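Local coordinates for protein diaminopimelate decarboxylase (Psychromonas ingrahamii, PDB 4XG1) that probably catalyses the pyridoxal 5'-phosphate-dependent decarboxylation of meso-diaminopimelate to L-lysine, the final step of lysine biosynthesis by this pathway, at residues Gly284-Lys289 with Leu368-Thr373; Gln321-Leu326 with Lys356-Ala361; Tyr132-Val137 with Glu190-Lys195. All blocks are in the same frame, centred on the assembly; numbering follows the deposited sequence.

Contact 1 of 3, residues Gly284-Lys289 with Leu368-Thr373; sequences GVLVTK and LVIRST
The carbonyl oxygen of G284 is gripped by three donors where strand 367-371 gives way to a turn. T373 N binds G284 O at 3.2 Å, from well above the carbonyl plane; S372 N adds a weak, bent bond; and a water donates to G284 O at 2.9 Å while accepting from S372 N. S372, in a left-handed backbone conformation, turns the chain so that two successive N-H groups reach one oxygen. Ahead of the turn the two strands run antiparallel, with hydrogen-bonded pairs at L286-I370 and T288-L368. I370 N meets L286 O at 2.8 Å, and L286 N returns a bond to I370 O.

On one face of the sheet L286 and I370 run alongside each other in the same direction, with L286 CD2 3.9 Å from I370 CD1; T288 CG2 approaches the same I370 methyl, while T288 OG1 binds D305. The other face carries V285, V287 and V369. V369 CG1, anti to its own backbone N (chi1 164°), is thereby placed 3.7 Å from V285 CB. R371, on this face too, has its charge partner outside the two strands, in D2 near the N-terminus.

Main-chain bonds thus fix the pairing and branched aliphatic side chains fill both faces, while the buried G284 oxygen, gripped by protein and water alike, anchors the turn that follows the strand.

Contact 2 of 3, residues Gln321-Leu326 with Lys356-Ala361; sequences QNIIPL and KERQLA
R358 reaches from strand 353-361 to the main chain of Q321 and grips its carbonyl oxygen end-on with two nitrogens. The NH1 bond to Q321 O is 2.9 Å long and fairly straight (155° at the hydrogen); the NH2 bond to Q321 O is longer, 3.2 Å. Both donors come to the same face of the carbonyl, while the oxygen itself lies in the guanidinium plane. Two further oxygens sit at the edge of that plane. R358 NE makes a weak bond to K356 O within its own segment, and NH1 gives a hydrogen to a water that in turn donates to I323 O at 2.8 Å. Held at so many points round its edge, the group has little freedom to rotate. The side chain bends at chi2 (-55°), folding its end back toward K356 O.

Van der Waals contact comes mainly from I323, whose side chain crosses that of R358 at about a right angle, CG1 lying 3.5 Å from R358 NH1. L360 CD2 comes 3.9 Å from I323 O. Both I323 and L360 also rest on I343 of strand 338-344, and W320 adds a cation-pi partner for R358.

The two strands do not pair directly: 323-325 bonds to 367-371, and 353-361 to 338-344. Within strand 353-361, E357 and R358 both face Y341, a G1 beta bulge in the C-terminal beta domain that fold-type III decarboxylases join to their TIM barrel.

Contact 3 of 3, residues Tyr132-Val137 with Glu190-Lys195; sequences YRINSV and EFLEIK. With K (potassium ion), chain O.
N135, on helix 128-140, meets F191 and L192 at the point where the chain enters strand 192-198 of the TIM barrel. The helix belongs to the outer layer of the barrel, and strand 145-152 lies between its preceding strand, 122-125, and strand 192-198. From the base of the N135 side chain outward, CB packs on the branch of L192, 3.6 Å from CD2, and that same methyl pushes in against the helix backbone, 3.4 Å from N135 CA. CG is anti to the backbone N (chi1 -177°), which carries the amide past L192 toward the turn before the strand. At the tip OD1 accepts a hydrogen bond from F191 N at 2.9 Å. The nitrogen sits nearly along the C=O axis of the amide, but the bond is bent at the hydrogen, 137°. The same oxygen lies 3.3 Å from F191 CB. The phenyl ring itself leads away from the helix and packs on N142, its plane 48° from that of the amide.

I134, the residue before N135, supplies the apolar part: its CG2 touches L192 CD2 at 3.6 Å, the two side chains crossing at about a right angle, with A145 touching both. The neighbouring R133 points elsewhere and forms a salt bridge with E291 of the second subunit, so this helix also takes part in the dimer.

While the L192 side chain packs against the helix, its main chain serves a potassium ion, which S187 O and L189 O also bind. L192 O lies 3.0 Å from the potassium, and a water bound to the ion at 2.6 Å accepts a hydrogen bond from I194 N.

Overall arrangement
Contact 3 comes first along the chain, in the TIM barrel; contacts 1 and 2 follow in the C-terminal beta domain, the segments of contact 2 falling between those of contact 1. Contacts 1 and 2 have centres about 10 Å apart and share a mixed sheet: strand 323-325 pairs with 367-371, where R371 N probably bonds to N322 O. Contact 3 lies across the chain's centre, its own centre about 44 Å from contact 1 and 52 Å from contact 2. The dimer joins the two regions: helix 128-140 of one subunit reaches strand 284-294 of the other, the strand used in contact 1.

Contact 1 of 3, residues Gly284-Lys289 with Leu368-Thr373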
loop_
_atom_site.group_PDB
_atom_site.type_symbol
_atom_site.label_atom_id
_atom_site.label_comp_id
_atom_site.label_asym_id
_atom_site.label_seq_id
_atom_site.Cartn_x
_atom_site.Cartn_y
_atom_site.Cartn_z
ATOM N N GLY B 284 2.318 -18.873 -3.131
ATOM C CA GLY B 284 3.356 -18.162 -2.406
ATOM C C GLY B 284 3.117 -18.032 -0.917
ATOM O O GLY B 284 1.995 -18.040 -0.454
ATOM N N VAL B 285 4.217 -17.907 -0.182
ATOM C CA VAL B 285 4.155 -17.591 1.211
ATOM C C VAL B 285 5.073 -16.427 1.539
ATOM O O VAL B 285 5.925 -16.037 0.719
ATOM C CB VAL B 285 4.573 -18.797 2.074
ATOM C CG1 VAL B 285 3.649 -19.966 1.771
ATOM C CG2 VAL B 285 6.012 -19.203 1.817
ATOM N N LEU B 286 4.903 -15.888 2.743
ATOM C CA LEU B 286 5.791 -14.865 3.251
ATOM C C LEU B 286 6.402 -15.338 4.547
ATOM O O LEU B 286 5.691 -15.646 5.511
ATOM C CB LEU B 286 5.030 -13.582 3.511
ATOM C CG LEU B 286 5.801 -12.425 4.190
ATOM C CD1 LEU B 286 6.981 -11.999 3.349
ATOM C CD2 LEU B 286 4.890 -11.239 4.443
ATOM N N VAL B 287 7.732 -15.396 4.573
ATOM C CA VAL B 287 8.452 -15.916 5.734
ATOM C C VAL B 287 8.984 -14.759 6.548
ATOM O O VAL B 287 9.500 -13.792 5.975
ATOM C CB VAL B 287 9.646 -16.761 5.306
ATOM C CG1 VAL B 287 10.253 -17.443 6.522
ATOM C CG2 VAL B 287 9.224 -17.775 4.260
ATOM N N THR B 288 8.874 -14.863 7.865
ATOM C CA THR B 288 9.290 -13.791 8.723
ATOM C C THR B 288 9.878 -14.359 10.003
ATOM O O THR B 288 9.567 -15.466 10.404
ATOM C CB THR B 288 8.110 -12.860 9.022
ATOM O OG1 THR B 288 8.529 -11.796 9.883
ATOM C CG2 THR B 288 6.995 -13.626 9.683
ATOM N N LYS B 289 10.704 -13.578 10.667
ATOM C CA LYS B 289 11.401 -14.009 11.855
ATOM C C LYS B 289 10.809 -13.308 13.078
ATOM O O LYS B 289 10.514 -12.098 13.043
ATOM C CB LYS B 289 12.864 -13.638 11.720
ATOM C CG LYS B 289 13.748 -13.961 12.927
ATOM C CD LYS B 289 15.168 -13.441 12.698
ATOM C CE LYS B 289 15.712 -12.770 13.956
ATOM N NZ LYS B 289 16.573 -11.597 13.629
ATOM N N LEU B 368 8.322 -17.827 11.078
ATOM C CA LEU B 368 6.924 -18.130 10.769
ATOM C C LEU B 368 6.635 -17.918 9.302
ATOM O O LEU B 368 7.298 -17.166 8.629
ATOM C CB LEU B 368 6.003 -17.248 11.567
ATOM C CG LEU B 368 6.054 -17.431 13.070
ATOM C CD1 LEU B 368 5.204 -16.408 13.780
ATOM C CD2 LEU B 368 5.556 -18.824 13.382
ATOM N N VAL B 369 5.643 -18.632 8.817
ATOM C CA VAL B 369 5.289 -18.645 7.407
ATOM C C VAL B 369 3.845 -18.181 7.363
ATOM O O VAL B 369 2.989 -18.735 8.050
ATOM C CB VAL B 369 5.419 -20.059 6.828
ATOM C CG1 VAL B 369 4.705 -20.195 5.509
ATOM C CG2 VAL B 369 6.878 -20.426 6.674
ATOM N N ILE B 370 3.587 -17.157 6.555
ATOM C CA ILE B 370 2.243 -16.630 6.351
ATOM C C ILE B 370 1.823 -17.178 5.034
ATOM O O ILE B 370 2.484 -16.930 4.013
ATOM C CB ILE B 370 2.271 -15.110 6.291
ATOM C CG1 ILE B 370 2.918 -14.617 7.571
ATOM C CG2 ILE B 370 0.881 -14.531 6.178
ATOM C CD1 ILE B 370 3.485 -13.242 7.439
ATOM N N ARG B 371 0.736 -17.938 5.049
ATOM C CA ARG B 371 0.317 -18.602 3.841
ATOM C C ARG B 371 -0.579 -17.730 2.986
ATOM O O ARG B 371 -1.158 -16.768 3.468
ATOM C CB ARG B 371 -0.371 -19.901 4.176
ATOM C CG ARG B 371 0.591 -20.964 4.677
ATOM C CD ARG B 371 -0.015 -22.370 4.727
ATOM N NE ARG B 371 -1.033 -22.585 3.693
ATOM C CZ ARG B 371 -0.814 -23.000 2.437
ATOM N NH1 ARG B 371 0.422 -23.271 2.003
ATOM N NH2 ARG B 371 -1.858 -23.112 1.598
ATOM N N SER B 372 -0.667 -18.072 1.714
ATOM C CA SER B 372 -1.644 -17.511 0.809
ATOM C C SER B 372 -1.357 -16.081 0.486
ATOM O O SER B 372 -2.267 -15.243 0.420
ATOM C CB SER B 372 -3.060 -17.620 1.390
ATOM O OG SER B 372 -3.284 -18.898 1.951
ATOM N N THR B 373 -0.092 -15.789 0.271
ATOM C CA THR B 373 0.338 -14.428 0.074
ATOM C C THR B 373 0.911 -14.227 -1.323
ATOM O O THR B 373 1.569 -13.237 -1.601
ATOM C CB THR B 373 1.388 -14.021 1.105
ATOM O OG1 THR B 373 2.515 -14.878 0.977
ATOM C CG2 THR B 373 0.845 -14.082 2.484
HETATM O O HOH W 1 0.413 -20.286 0.327
#

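Contact 2 of 3, residues Gln321-Leu326 with Lys356-Ala361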
loop_
_atom_site.group_PDB
_atom_site.type_symbol
_atom_site.label_atom_id
_atom_site.label_comp_id
_atom_site.label_asym_id
_atom_site.label_seq_id
_atom_site.Cartn_x
_atom_site.Cartn_y
_atom_site.Cartn_z
ATOM N N GLN B 321 -5.125 -14.687 7.178
ATOM C CA GLN B 321 -4.084 -15.382 6.476
ATOM C C GLN B 321 -3.464 -16.371 7.487
ATOM O O GLN B 321 -3.122 -15.997 8.614
ATOM C CB GLN B 321 -3.061 -14.337 6.039
ATOM C CG GLN B 321 -2.730 -14.420 4.568
ATOM C CD GLN B 321 -3.347 -13.421 3.623
ATOM O OE1 GLN B 321 -3.883 -12.380 3.951
ATOM N NE2 GLN B 321 -3.258 -13.780 2.384
ATOM N N ASN B 322 -3.435 -17.649 7.147
ATOM C CA ASN B 322 -2.962 -18.649 8.069
ATOM C C ASN B 322 -1.469 -18.407 8.353
ATOM O O ASN B 322 -0.710 -18.103 7.445
ATOM C CB ASN B 322 -3.186 -20.048 7.480
ATOM C CG ASN B 322 -3.012 -21.164 8.510
ATOM O OD1 ASN B 322 -3.141 -20.961 9.711
ATOM N ND2 ASN B 322 -2.750 -22.342 8.027
ATOM N N ILE B 323 -1.074 -18.557 9.613
ATOM C CA ILE B 323 0.299 -18.368 10.047
ATOM C C ILE B 323 0.762 -19.643 10.766
ATOM O O ILE B 323 0.205 -20.005 11.803
ATOM C CB ILE B 323 0.422 -17.173 10.978
ATOM C CG1 ILE B 323 -0.119 -15.917 10.278
ATOM C CG2 ILE B 323 1.876 -16.971 11.381
ATOM C CD1 ILE B 323 -0.072 -14.636 11.115
ATOM N N ILE B 324 1.773 -20.303 10.199
ATOM C CA ILE B 324 2.232 -21.599 10.644
ATOM C C ILE B 324 3.745 -21.613 10.895
ATOM O O ILE B 324 4.481 -20.836 10.300
ATOM C CB ILE B 324 1.900 -22.688 9.618
ATOM C CG1 ILE B 324 2.681 -22.490 8.333
ATOM C CG2 ILE B 324 0.419 -22.688 9.356
ATOM C CD1 ILE B 324 2.409 -23.557 7.301
ATOM N N PRO B 325 4.218 -22.535 11.763
ATOM C CA PRO B 325 5.627 -22.562 12.128
ATOM C C PRO B 325 6.443 -23.223 11.043
ATOM O O PRO B 325 5.920 -23.949 10.229
ATOM C CB PRO B 325 5.642 -23.399 13.421
ATOM C CG PRO B 325 4.509 -24.341 13.259
ATOM C CD PRO B 325 3.454 -23.583 12.479
ATOM N N LEU B 326 7.737 -22.960 11.053
ATOM C CA LEU B 326 8.636 -23.529 10.074
ATOM C C LEU B 326 8.916 -25.006 10.356
ATOM O O LEU B 326 9.249 -25.771 9.446
ATOM C CB LEU B 326 9.918 -22.716 10.081
ATOM C CG LEU B 326 10.831 -22.926 8.891
ATOM C CD1 LEU B 326 10.146 -22.517 7.598
ATOM C CD2 LEU B 326 12.116 -22.133 9.079
ATOM N N LYS B 356 -4.355 -12.064 14.050
ATOM C CA LYS B 356 -4.803 -11.952 15.442
ATOM C C LYS B 356 -5.182 -13.294 16.084
ATOM O O LYS B 356 -5.546 -14.254 15.402
ATOM C CB LYS B 356 -5.930 -10.965 15.504
ATOM C CG LYS B 356 -5.382 -9.584 15.408
ATOM C CD LYS B 356 -6.437 -8.533 15.235
ATOM C CE LYS B 356 -5.764 -7.167 15.357
ATOM N NZ LYS B 356 -6.656 -6.089 14.884
ATOM N N GLU B 357 -4.995 -13.355 17.393
ATOM C CA GLU B 357 -5.361 -14.515 18.204
ATOM C C GLU B 357 -4.971 -15.829 17.608
ATOM O O GLU B 357 -5.809 -16.643 17.296
ATOM C CB GLU B 357 -6.864 -14.506 18.433
ATOM C CG GLU B 357 -7.338 -13.350 19.294
ATOM C CD GLU B 357 -8.787 -13.541 19.731
ATOM O OE1 GLU B 357 -9.073 -14.544 20.421
ATOM O OE2 GLU B 357 -9.644 -12.701 19.385
ATOM N N ARG B 358 -3.692 -16.062 17.455
ATOM C CA ARG B 358 -3.230 -17.358 16.976
ATOM C C ARG B 358 -2.567 -18.169 18.086
ATOM O O ARG B 358 -1.759 -17.682 18.865
ATOM C CB ARG B 358 -2.248 -17.170 15.842
ATOM C CG ARG B 358 -2.722 -16.185 14.787
ATOM C CD ARG B 358 -4.081 -16.578 14.232
ATOM N NE ARG B 358 -4.547 -15.638 13.214
ATOM C CZ ARG B 358 -4.183 -15.680 11.937
ATOM N NH1 ARG B 358 -3.308 -16.581 11.496
ATOM N NH2 ARG B 358 -4.688 -14.792 11.101
ATOM N N GLN B 359 -2.950 -19.429 18.133
ATOM C CA GLN B 359 -2.447 -20.403 19.086
ATOM C C GLN B 359 -1.137 -20.922 18.577
ATOM O O GLN B 359 -1.107 -21.711 17.614
ATOM C CB GLN B 359 -3.437 -21.569 19.195
ATOM C CG GLN B 359 -4.733 -21.182 19.883
ATOM C CD GLN B 359 -4.701 -21.469 21.371
ATOM O OE1 GLN B 359 -4.479 -22.614 21.781
ATOM N NE2 GLN B 359 -4.902 -20.437 22.189
ATOM N N LEU B 360 -0.046 -20.464 19.197
ATOM C CA LEU B 360 1.295 -20.796 18.692
ATOM C C LEU B 360 2.314 -21.057 19.794
ATOM O O LEU B 360 2.264 -20.459 20.856
ATOM C CB LEU B 360 1.827 -19.670 17.796
ATOM C CG LEU B 360 1.038 -19.405 16.510
ATOM C CD1 LEU B 360 1.400 -18.029 15.966
ATOM C CD2 LEU B 360 1.276 -20.504 15.473
ATOM N N ALA B 361 3.235 -21.947 19.477
ATOM C CA ALA B 361 4.334 -22.317 20.345
ATOM C C ALA B 361 5.595 -21.707 19.764
ATOM O O ALA B 361 6.173 -22.235 18.793
ATOM C CB ALA B 361 4.464 -23.834 20.398
HETATM O O HOH W 2 -1.761 -18.705 13.280
#

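Contact 3 of 3, residues Tyr132-Val137 with Glu190-Lys195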
loop_
_atom_site.group_PDB
_atom_site.type_symbol
_atom_site.label_atom_id
_atom_site.label_comp_id
_atom_site.label_asym_id
_atom_site.label_seq_id
_atom_site.Cartn_x
_atom_site.Cartn_y
_atom_site.Cartn_z
ATOM N N TYR B 132 -14.450 7.683 -26.437
ATOM C CA TYR B 132 -14.049 8.827 -27.251
ATOM C C TYR B 132 -12.552 8.997 -27.200
ATOM O O TYR B 132 -11.932 9.365 -28.192
ATOM C CB TYR B 132 -14.782 10.118 -26.818
ATOM C CG TYR B 132 -16.289 10.067 -27.116
ATOM C CD1 TYR B 132 -16.756 9.919 -28.431
ATOM C CD2 TYR B 132 -17.242 10.131 -26.090
ATOM C CE1 TYR B 132 -18.116 9.840 -28.713
ATOM C CE2 TYR B 132 -18.608 10.054 -26.368
ATOM C CZ TYR B 132 -19.032 9.904 -27.682
ATOM O OH TYR B 132 -20.369 9.842 -27.973
ATOM N N ARG B 133 -11.970 8.769 -26.030
ATOM C CA ARG B 133 -10.553 8.965 -25.862
ATOM C C ARG B 133 -9.800 7.950 -26.713
ATOM O O ARG B 133 -8.831 8.282 -27.375
ATOM C CB ARG B 133 -10.160 8.838 -24.404
ATOM C CG ARG B 133 -8.658 8.933 -24.219
ATOM C CD ARG B 133 -8.242 8.925 -22.763
ATOM N NE ARG B 133 -8.532 10.184 -22.119
ATOM C CZ ARG B 133 -8.212 10.473 -20.868
ATOM N NH1 ARG B 133 -7.600 9.589 -20.127
ATOM N NH2 ARG B 133 -8.493 11.652 -20.374
ATOM N N ILE B 134 -10.255 6.713 -26.689
ATOM C CA ILE B 134 -9.563 5.682 -27.400
ATOM C C ILE B 134 -9.646 5.993 -28.871
ATOM O O ILE B 134 -8.626 6.035 -29.565
ATOM C CB ILE B 134 -10.157 4.300 -27.125
ATOM C CG1 ILE B 134 -9.859 3.908 -25.676
ATOM C CG2 ILE B 134 -9.571 3.255 -28.069
ATOM C CD1 ILE B 134 -10.445 2.576 -25.251
ATOM N N ASN B 135 -10.867 6.205 -29.344
ATOM C CA ASN B 135 -11.114 6.503 -30.737
ATOM C C ASN B 135 -10.261 7.677 -31.176
ATOM O O ASN B 135 -9.694 7.662 -32.280
ATOM C CB ASN B 135 -12.576 6.835 -30.948
ATOM C CG ASN B 135 -12.911 7.082 -32.406
ATOM O OD1 ASN B 135 -12.970 6.153 -33.216
ATOM N ND2 ASN B 135 -13.116 8.344 -32.746
ATOM N N SER B 136 -10.178 8.685 -30.316
ATOM C CA SER B 136 -9.389 9.863 -30.599
ATOM C C SER B 136 -7.892 9.562 -30.768
ATOM O O SER B 136 -7.235 10.090 -31.676
ATOM C CB SER B 136 -9.601 10.863 -29.484
ATOM O OG SER B 136 -8.748 11.981 -29.630
ATOM N N VAL B 137 -7.357 8.683 -29.931
ATOM C CA VAL B 137 -5.944 8.289 -30.020
ATOM C C VAL B 137 -5.688 7.336 -31.199
ATOM O O VAL B 137 -4.666 7.435 -31.877
ATOM C CB VAL B 137 -5.467 7.644 -28.685
ATOM C CG1 VAL B 137 -4.167 6.865 -28.855
ATOM C CG2 VAL B 137 -5.312 8.722 -27.622
ATOM N N GLU B 190 -15.341 5.308 -35.768
ATOM C CA GLU B 190 -14.687 4.897 -37.000
ATOM C C GLU B 190 -13.434 4.152 -36.702
ATOM O O GLU B 190 -13.132 3.157 -37.348
ATOM C CB GLU B 190 -14.302 6.112 -37.816
ATOM C CG GLU B 190 -14.210 5.886 -39.311
ATOM C CD GLU B 190 -13.663 7.125 -40.010
ATOM O OE1 GLU B 190 -13.726 8.234 -39.418
ATOM O OE2 GLU B 190 -13.164 6.993 -41.146
ATOM N N PHE B 191 -12.701 4.656 -35.702
ATOM C CA PHE B 191 -11.402 4.113 -35.322
ATOM C C PHE B 191 -11.459 3.101 -34.177
ATOM O O PHE B 191 -10.415 2.686 -33.665
ATOM C CB PHE B 191 -10.445 5.273 -35.077
ATOM C CG PHE B 191 -10.107 5.999 -36.343
ATOM C CD1 PHE B 191 -9.186 5.449 -37.232
ATOM C CD2 PHE B 191 -10.772 7.166 -36.704
ATOM C CE1 PHE B 191 -8.891 6.088 -38.418
ATOM C CE2 PHE B 191 -10.482 7.807 -37.897
ATOM C CZ PHE B 191 -9.536 7.269 -38.753
ATOM N N LEU B 192 -12.673 2.645 -33.848
ATOM C CA LEU B 192 -12.863 1.530 -32.937
ATOM C C LEU B 192 -13.387 0.364 -33.675
ATOM O O LEU B 192 -14.060 0.530 -34.671
ATOM C CB LEU B 192 -13.871 1.890 -31.854
ATOM C CG LEU B 192 -13.650 3.193 -31.095
ATOM C CD1 LEU B 192 -14.663 3.294 -29.966
ATOM C CD2 LEU B 192 -12.231 3.315 -30.554
ATOM N N GLU B 193 -13.166 -0.823 -33.146
ATOM C CA GLU B 193 -13.648 -2.001 -33.751
ATOM C C GLU B 193 -14.116 -2.950 -32.667
ATOM O O GLU B 193 -13.319 -3.567 -31.951
ATOM C CB GLU B 193 -12.568 -2.649 -34.605
ATOM C CG GLU B 193 -13.052 -3.909 -35.321
ATOM C CD GLU B 193 -11.971 -4.608 -36.129
ATOM O OE1 GLU B 193 -10.938 -3.969 -36.446
ATOM O OE2 GLU B 193 -12.178 -5.788 -36.469
ATOM N N ILE B 194 -15.417 -3.150 -32.614
ATOM C CA ILE B 194 -16.011 -4.000 -31.612
ATOM C C ILE B 194 -15.576 -5.446 -31.780
ATOM O O ILE B 194 -15.846 -6.068 -32.806
ATOM C CB ILE B 194 -17.534 -3.890 -31.673
ATOM C CG1 ILE B 194 -17.957 -2.457 -31.318
ATOM C CG2 ILE B 194 -18.173 -4.894 -30.734
ATOM C CD1 ILE B 194 -19.355 -2.046 -31.763
ATOM N N LYS B 195 -14.916 -5.992 -30.764
ATOM C CA LYS B 195 -14.509 -7.397 -30.790
ATOM C C LYS B 195 -15.179 -8.253 -29.770
ATOM O O LYS B 195 -15.273 -9.481 -29.966
ATOM C CB LYS B 195 -13.000 -7.526 -30.575
ATOM C CG LYS B 195 -12.184 -6.694 -31.557
ATOM C CD LYS B 195 -12.315 -7.202 -32.989
ATOM C CE LYS B 195 -11.312 -8.298 -33.267
ATOM N NZ LYS B 195 -11.507 -8.812 -34.651
HETATM K K K O . -16.940 0.194 -35.226
HETATM O O HOH W 3 -17.332 -2.417 -35.026
#